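Long-range contact in protein (soluble lytic transglycosylase SLT70) (Escherichia coli, PDB 1QSA), which cleaves the glycosidic bonds between N-acetylmuramic acid and N-acetylglucosamine in peptidoglycan, forming a 1,6-anhydro bond in the N-acetylmuramic acid residue: residues 469-478 / 587-598. Numbering follows the deposited sequence.
Sequences SYAMAIARQE and YVKNVLAYDAYY. With SO4 (sulfate ion), chain B; SO4 (sulfate ion), chain H.
Tyr587 CG stands anti to the backbone N (chi1 -178°), and Glu478 folds back at chi2 (-68°), which brings the phenol to the carboxylate. Tyr587 OH donates to Glu478 OE2 at 2.6 Å, meeting the oxygen from above the carboxylate plane. Ile474 CD1 packs across the phenol, 3.5 Å from Tyr587 OH, an apolar neighbour to the hydroxyl. The two helices, 469-478 and 587-598, cross at 127° with axes 8.2 Å apart. The small side chain of Ala473 fits a close crossing, its CB 3.5 Å from Asp595 N. Val591 fits as a knob among Tyr470, Ala473, Ile474 and Gln477. Gln477 is a knob in return, and Asn590 ND2 donates to its OE1 at 3.0 Å, tilted from the carbonyl plane. A water gives hydrogen bonds to both Gln477 OE1 and Tyr594 OH. At the other end Ser469 OG donates to the syn lone pair of Asp595 OD1 at 2.6 Å, while Asp595 OD2 pairs with Arg545. Met472 CB sits over the centre of the Tyr598 ring in a CH-pi contact, 4.2 Å from its centroid. A phenylalanine in place of Tyr587 would probably leave Glu478 OE2 without this donor and the carboxylate freer to turn. Glu478 is the predicted catalytic residue of this lysozyme-like domain. Tyr587 would then be a second-shell residue, and its hydrogen bond probably helps to set the orientation of that carboxylate from helix 582-601.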
ATOM      1  N   SER A 469      -8.394  23.955   1.412  1.00 10.38           N
ATOM      2  CA  SER A 469      -8.524  22.801   2.302  1.00 10.59           C
ATOM      3  C   SER A 469      -8.607  21.491   1.515  1.00  9.30           C
ATOM      4  O   SER A 469      -8.027  20.478   1.912  1.00 11.99           O
ATOM      5  CB  SER A 469      -9.769  22.963   3.190  1.00 11.48           C
ATOM      6  OG  SER A 469     -10.966  22.938   2.413  1.00 10.83           O
ATOM      7  N   TYR A 470      -9.305  21.540   0.388  1.00 10.26           N
ATOM      8  CA  TYR A 470      -9.485  20.373  -0.457  1.00  8.44           C
ATOM      9  C   TYR A 470      -8.166  19.933  -1.098  1.00  9.42           C
ATOM     10  O   TYR A 470      -7.856  18.735  -1.110  1.00  8.24           O
ATOM     11  CB  TYR A 470     -10.564  20.647  -1.506  1.00  8.58           C
ATOM     12  CG  TYR A 470     -10.777  19.496  -2.445  1.00  9.70           C
ATOM     13  CD1 TYR A 470     -11.042  18.208  -1.954  1.00  9.15           C
ATOM     14  CD2 TYR A 470     -10.662  19.670  -3.828  1.00  9.49           C
ATOM     15  CE1 TYR A 470     -11.178  17.116  -2.823  1.00  9.43           C
ATOM     16  CE2 TYR A 470     -10.799  18.593  -4.700  1.00  9.77           C
ATOM     17  CZ  TYR A 470     -11.054  17.323  -4.192  1.00  9.44           C
ATOM     18  OH  TYR A 470     -11.154  16.257  -5.064  1.00  8.10           O
ATOM     19  N   ALA A 471      -7.408  20.885  -1.650  1.00  9.07           N
ATOM     20  CA  ALA A 471      -6.098  20.567  -2.249  1.00  9.01           C
ATOM     21  C   ALA A 471      -5.184  19.953  -1.183  1.00  8.89           C
ATOM     22  O   ALA A 471      -4.462  18.983  -1.438  1.00  9.18           O
ATOM     23  CB  ALA A 471      -5.458  21.810  -2.832  1.00 10.67           C
ATOM     24  N   MET A 472      -5.247  20.497   0.028  1.00  7.58           N
ATOM     25  CA  MET A 472      -4.462  19.980   1.139  1.00  8.57           C
ATOM     26  C   MET A 472      -4.876  18.563   1.537  1.00  8.72           C
ATOM     27  O   MET A 472      -4.011  17.732   1.815  1.00  9.54           O
ATOM     28  CB  MET A 472      -4.519  20.946   2.325  1.00  9.16           C
ATOM     29  CG  MET A 472      -3.773  22.233   2.009  1.00 10.47           C
ATOM     30  SD  MET A 472      -3.900  23.511   3.261  1.00 12.53           S
ATOM     31  CE  MET A 472      -2.649  22.971   4.451  1.00 11.76           C
ATOM     32  N   ALA A 473      -6.178  18.278   1.520  1.00  7.82           N
ATOM     33  CA  ALA A 473      -6.689  16.942   1.844  1.00  8.05           C
ATOM     34  C   ALA A 473      -6.147  15.929   0.835  1.00  8.29           C
ATOM     35  O   ALA A 473      -5.772  14.818   1.205  1.00  8.93           O
ATOM     36  CB  ALA A 473      -8.221  16.928   1.811  1.00  8.38           C
ATOM     37  N   ILE A 474      -6.170  16.298  -0.444  1.00  9.18           N
ATOM     38  CA  ILE A 474      -5.674  15.416  -1.509  1.00  8.55           C
ATOM     39  C   ILE A 474      -4.185  15.118  -1.289  1.00  9.67           C
ATOM     40  O   ILE A 474      -3.754  13.957  -1.328  1.00  8.12           O
ATOM     41  CB  ILE A 474      -5.933  16.051  -2.913  1.00  9.40           C
ATOM     42  CG1 ILE A 474      -7.440  16.009  -3.244  1.00  7.77           C
ATOM     43  CG2 ILE A 474      -5.096  15.345  -4.013  1.00  9.11           C
ATOM     44  CD1 ILE A 474      -7.951  14.642  -3.753  1.00  9.93           C
ATOM     45  N   ALA A 475      -3.399  16.159  -1.022  1.00  9.31           N
ATOM     46  CA  ALA A 475      -1.965  15.968  -0.782  1.00  9.03           C
ATOM     47  C   ALA A 475      -1.698  15.092   0.449  1.00  9.58           C
ATOM     48  O   ALA A 475      -0.834  14.208   0.427  1.00  8.30           O
ATOM     49  CB  ALA A 475      -1.280  17.321  -0.630  1.00 10.09           C
ATOM     50  N   ARG A 476      -2.461  15.326   1.521  1.00 10.29           N
ATOM     51  CA  ARG A 476      -2.313  14.553   2.753  1.00  9.26           C
ATOM     52  C   ARG A 476      -2.559  13.066   2.477  1.00  9.24           C
ATOM     53  O   ARG A 476      -1.795  12.206   2.914  1.00 10.06           O
ATOM     54  CB  ARG A 476      -3.282  15.083   3.817  1.00 10.46           C
ATOM     55  CG  ARG A 476      -3.449  14.178   5.048  1.00 12.66           C
ATOM     56  CD  ARG A 476      -2.158  14.017   5.832  1.00 15.67           C
ATOM     57  NE  ARG A 476      -2.364  13.222   7.045  1.00 13.02           N
ATOM     58  CZ  ARG A 476      -2.464  11.900   7.078  1.00 14.93           C
ATOM     59  NH1 ARG A 476      -2.338  11.192   5.960  1.00 17.13           N
ATOM     60  NH2 ARG A 476      -2.636  11.278   8.246  1.00 14.54           N
ATOM     61  N   GLN A 477      -3.599  12.776   1.696  1.00  8.41           N
ATOM     62  CA  GLN A 477      -3.924  11.400   1.351  1.00  9.02           C
ATOM     63  C   GLN A 477      -2.849  10.787   0.462  1.00 10.12           C
ATOM     64  O   GLN A 477      -2.428   9.649   0.685  1.00 10.06           O
ATOM     65  CB  GLN A 477      -5.279  11.334   0.632  1.00  9.52           C
ATOM     66  CG  GLN A 477      -5.531  10.032  -0.145  1.00  9.68           C
ATOM     67  CD  GLN A 477      -5.606   8.808   0.740  1.00 10.88           C
ATOM     68  OE1 GLN A 477      -6.039   8.877   1.887  1.00 13.19           O
ATOM     69  NE2 GLN A 477      -5.174   7.670   0.212  1.00 13.32           N
ATOM     70  N   GLU A 478      -2.391  11.562  -0.517  1.00  8.78           N
ATOM     71  CA  GLU A 478      -1.410  11.063  -1.483  1.00  9.69           C
ATOM     72  C   GLU A 478      -0.009  10.774  -0.950  1.00 10.31           C
ATOM     73  O   GLU A 478       0.539   9.678  -1.158  1.00  9.85           O
ATOM     74  CB  GLU A 478      -1.285  12.042  -2.671  1.00  9.28           C
ATOM     75  CG  GLU A 478      -2.537  12.153  -3.562  1.00  9.73           C
ATOM     76  CD  GLU A 478      -2.821  10.884  -4.363  1.00 11.03           C
ATOM     77  OE1 GLU A 478      -2.063   9.898  -4.240  1.00 12.44           O
ATOM     78  OE2 GLU A 478      -3.805  10.884  -5.143  1.00  9.63           O
ATOM     79  N   TYR A 587     -10.265   5.944  -0.947  1.00 10.28           N
ATOM     80  CA  TYR A 587      -9.613   7.228  -1.231  1.00  7.96           C
ATOM     81  C   TYR A 587     -10.618   8.380  -1.057  1.00  9.42           C
ATOM     82  O   TYR A 587     -10.327   9.383  -0.393  1.00  7.82           O
ATOM     83  CB  TYR A 587      -9.092   7.192  -2.673  1.00  8.58           C
ATOM     84  CG  TYR A 587      -8.335   8.419  -3.136  1.00  9.48           C
ATOM     85  CD1 TYR A 587      -9.001   9.498  -3.717  1.00  9.25           C
ATOM     86  CD2 TYR A 587      -6.950   8.480  -3.033  1.00  9.66           C
ATOM     87  CE1 TYR A 587      -8.307  10.614  -4.188  1.00  8.22           C
ATOM     88  CE2 TYR A 587      -6.236   9.591  -3.504  1.00  9.78           C
ATOM     89  CZ  TYR A 587      -6.923  10.651  -4.080  1.00  7.95           C
ATOM     90  OH  TYR A 587      -6.247  11.732  -4.585  1.00  9.62           O
ATOM     91  N   VAL A 588     -11.800   8.234  -1.655  1.00  8.53           N
ATOM     92  CA  VAL A 588     -12.830   9.270  -1.591  1.00 10.27           C
ATOM     93  C   VAL A 588     -13.273   9.507  -0.146  1.00  9.59           C
ATOM     94  O   VAL A 588     -13.371  10.653   0.290  1.00 10.17           O
ATOM     95  CB  VAL A 588     -14.022   8.924  -2.508  1.00 10.32           C
ATOM     96  CG1 VAL A 588     -15.138   9.936  -2.337  1.00 10.53           C
ATOM     97  CG2 VAL A 588     -13.543   8.927  -3.961  1.00  9.29           C
ATOM     98  N   LYS A 589     -13.493   8.423   0.592  1.00 10.22           N
ATOM     99  CA  LYS A 589     -13.890   8.525   1.996  1.00  7.83           C
ATOM    100  C   LYS A 589     -12.826   9.274   2.795  1.00  9.79           C
ATOM    101  O   LYS A 589     -13.138  10.190   3.555  1.00 10.76           O
ATOM    102  CB  LYS A 589     -14.109   7.133   2.586  1.00  7.98           C
ATOM    103  CG  LYS A 589     -15.350   6.437   2.037  1.00  8.67           C
ATOM    104  CD  LYS A 589     -15.499   5.061   2.637  1.00  9.30           C
ATOM    105  CE  LYS A 589     -16.765   4.375   2.134  1.00 10.55           C
ATOM    106  NZ  LYS A 589     -16.834   2.962   2.667  1.00 12.91           N
ATOM    107  N   ASN A 590     -11.569   8.893   2.609  1.00  9.37           N
ATOM    108  CA  ASN A 590     -10.479   9.562   3.314  1.00  9.47           C
ATOM    109  C   ASN A 590     -10.399  11.049   2.964  1.00  8.89           C
ATOM    110  O   ASN A 590     -10.333  11.898   3.837  1.00  8.98           O
ATOM    111  CB  ASN A 590      -9.129   8.918   2.969  1.00  9.60           C
ATOM    112  CG  ASN A 590      -8.902   7.604   3.682  1.00 12.73           C
ATOM    113  OD1 ASN A 590      -9.654   7.225   4.593  1.00 14.25           O
ATOM    114  ND2 ASN A 590      -7.840   6.908   3.294  1.00 11.75           N
ATOM    115  N   VAL A 591     -10.402  11.359   1.674  1.00  8.81           N
ATOM    116  CA  VAL A 591     -10.256  12.752   1.262  1.00  8.59           C
ATOM    117  C   VAL A 591     -11.371  13.656   1.803  1.00  9.10           C
ATOM    118  O   VAL A 591     -11.100  14.771   2.260  1.00  9.31           O
ATOM    119  CB  VAL A 591     -10.092  12.864  -0.274  1.00  9.17           C
ATOM    120  CG1 VAL A 591     -10.141  14.330  -0.716  1.00  9.37           C
ATOM    121  CG2 VAL A 591      -8.761  12.213  -0.703  1.00  9.87           C
ATOM    122  N   LEU A 592     -12.610  13.157   1.801  1.00  8.62           N
ATOM    123  CA  LEU A 592     -13.732  13.929   2.331  1.00  9.02           C
ATOM    124  C   LEU A 592     -13.579  14.126   3.847  1.00  9.08           C
ATOM    125  O   LEU A 592     -13.788  15.241   4.339  1.00 10.37           O
ATOM    126  CB  LEU A 592     -15.068  13.259   2.000  1.00 10.53           C
ATOM    127  CG  LEU A 592     -15.389  13.199   0.496  1.00 14.12           C
ATOM    128  CD1 LEU A 592     -16.670  12.393   0.302  1.00 15.10           C
ATOM    129  CD2 LEU A 592     -15.512  14.572  -0.115  1.00 15.37           C
ATOM    130  N   ALA A 593     -13.154  13.085   4.573  1.00  9.09           N
ATOM    131  CA  ALA A 593     -12.940  13.219   6.013  1.00  9.64           C
ATOM    132  C   ALA A 593     -11.787  14.204   6.280  1.00  9.66           C
ATOM    133  O   ALA A 593     -11.907  15.098   7.138  1.00 10.00           O
ATOM    134  CB  ALA A 593     -12.631  11.860   6.637  1.00 10.13           C
ATOM    135  N   TYR A 594     -10.725  14.120   5.478  1.00  8.16           N
ATOM    136  CA  TYR A 594      -9.551  14.990   5.655  1.00  9.43           C
ATOM    137  C   TYR A 594      -9.848  16.454   5.343  1.00  9.61           C
ATOM    138  O   TYR A 594      -9.331  17.358   6.005  1.00  9.75           O
ATOM    139  CB  TYR A 594      -8.388  14.517   4.794  1.00  9.50           C
ATOM    140  CG  TYR A 594      -7.827  13.143   5.119  1.00  7.17           C
ATOM    141  CD1 TYR A 594      -8.292  12.381   6.202  1.00  8.10           C
ATOM    142  CD2 TYR A 594      -6.829  12.594   4.310  1.00 10.29           C
ATOM    143  CE1 TYR A 594      -7.768  11.095   6.464  1.00  8.20           C
ATOM    144  CE2 TYR A 594      -6.308  11.325   4.558  1.00  9.98           C
ATOM    145  CZ  TYR A 594      -6.784  10.586   5.632  1.00 10.92           C
ATOM    146  OH  TYR A 594      -6.311   9.322   5.829  1.00 13.84           O
ATOM    147  N   ASP A 595     -10.685  16.683   4.334  1.00  8.89           N
ATOM    148  CA  ASP A 595     -11.061  18.049   3.961  1.00  9.83           C
ATOM    149  C   ASP A 595     -11.801  18.674   5.163  1.00  9.50           C
ATOM    150  O   ASP A 595     -11.533  19.819   5.530  1.00 11.39           O
ATOM    151  CB  ASP A 595     -11.925  18.046   2.685  1.00  8.71           C
ATOM    152  CG  ASP A 595     -12.009  19.418   2.035  1.00 11.03           C
ATOM    153  OD1 ASP A 595     -11.453  20.368   2.611  1.00 13.18           O
ATOM    154  OD2 ASP A 595     -12.610  19.556   0.950  1.00 10.33           O
ATOM    155  N   ALA A 596     -12.673  17.903   5.810  1.00 10.73           N
ATOM    156  CA  ALA A 596     -13.383  18.406   6.996  1.00 11.54           C
ATOM    157  C   ALA A 596     -12.381  18.751   8.113  1.00 11.37           C
ATOM    158  O   ALA A 596     -12.491  19.817   8.734  1.00 10.20           O
ATOM    159  CB  ALA A 596     -14.408  17.392   7.484  1.00 11.13           C
ATOM    160  N   TYR A 597     -11.384  17.892   8.335  1.00 10.44           N
ATOM    161  CA  TYR A 597     -10.374  18.170   9.359  1.00 10.56           C
ATOM    162  C   TYR A 597      -9.622  19.452   9.005  1.00 11.72           C
ATOM    163  O   TYR A 597      -9.402  20.296   9.862  1.00 13.78           O
ATOM    164  CB  TYR A 597      -9.364  17.029   9.469  1.00 10.48           C
ATOM    165  CG  TYR A 597      -9.931  15.710   9.914  1.00 11.28           C
ATOM    166  CD1 TYR A 597     -11.023  15.646  10.774  1.00 12.55           C
ATOM    167  CD2 TYR A 597      -9.371  14.506   9.459  1.00 12.64           C
ATOM    168  CE1 TYR A 597     -11.549  14.417  11.176  1.00 13.77           C
ATOM    169  CE2 TYR A 597      -9.892  13.283   9.844  1.00 13.46           C
ATOM    170  CZ  TYR A 597     -10.984  13.247  10.703  1.00 14.75           C
ATOM    171  OH  TYR A 597     -11.524  12.041  11.062  1.00 16.71           O
ATOM    172  N   TYR A 598      -9.240  19.602   7.733  1.00 10.58           N
ATOM    173  CA  TYR A 598      -8.529  20.802   7.304  1.00 11.06           C
ATOM    174  C   TYR A 598      -9.361  22.056   7.467  1.00 11.76           C
ATOM    175  O   TYR A 598      -8.856  23.085   7.927  1.00 13.06           O
ATOM    176  CB  TYR A 598      -7.968  20.641   5.882  1.00 10.71           C
ATOM    177  CG  TYR A 598      -6.596  19.994   5.925  1.00  9.33           C
ATOM    178  CD1 TYR A 598      -5.513  20.683   6.468  1.00 11.22           C
ATOM    179  CD2 TYR A 598      -6.403  18.664   5.556  1.00 12.00           C
ATOM    180  CE1 TYR A 598      -4.269  20.061   6.659  1.00 11.86           C
ATOM    181  CE2 TYR A 598      -5.152  18.027   5.748  1.00 10.64           C
ATOM    182  CZ  TYR A 598      -4.103  18.729   6.305  1.00 12.81           C
ATOM    183  OH  TYR A 598      -2.911  18.087   6.585  1.00 10.93           O
TER
HETATM  184  S   SO4 B 701      -9.813   9.065  10.084  1.00 30.99           S
HETATM  185  O1  SO4 B 701     -10.718   9.741   9.133  1.00 31.23           O
HETATM  186  O2  SO4 B 701      -9.540   9.964  11.222  1.00 29.06           O
HETATM  187  O3  SO4 B 701     -10.483   7.844  10.565  1.00 34.92           O
HETATM  188  O4  SO4 B 701      -8.550   8.687   9.426  1.00 31.20           O
HETATM  189  S   SO4 H 707      -3.383   7.835   8.127  1.00 61.16           S
HETATM  190  O1  SO4 H 707      -4.701   8.498   8.080  1.00 61.59           O
HETATM  191  O2  SO4 H 707      -3.503   6.462   7.604  1.00 61.52           O
HETATM  192  O3  SO4 H 707      -2.428   8.592   7.302  1.00 61.29           O
HETATM  193  O4  SO4 H 707      -2.911   7.796   9.520  1.00 61.24           O
HETATM  194  O   HOH W   1      -4.625   8.051   4.054  1.00 18.60           O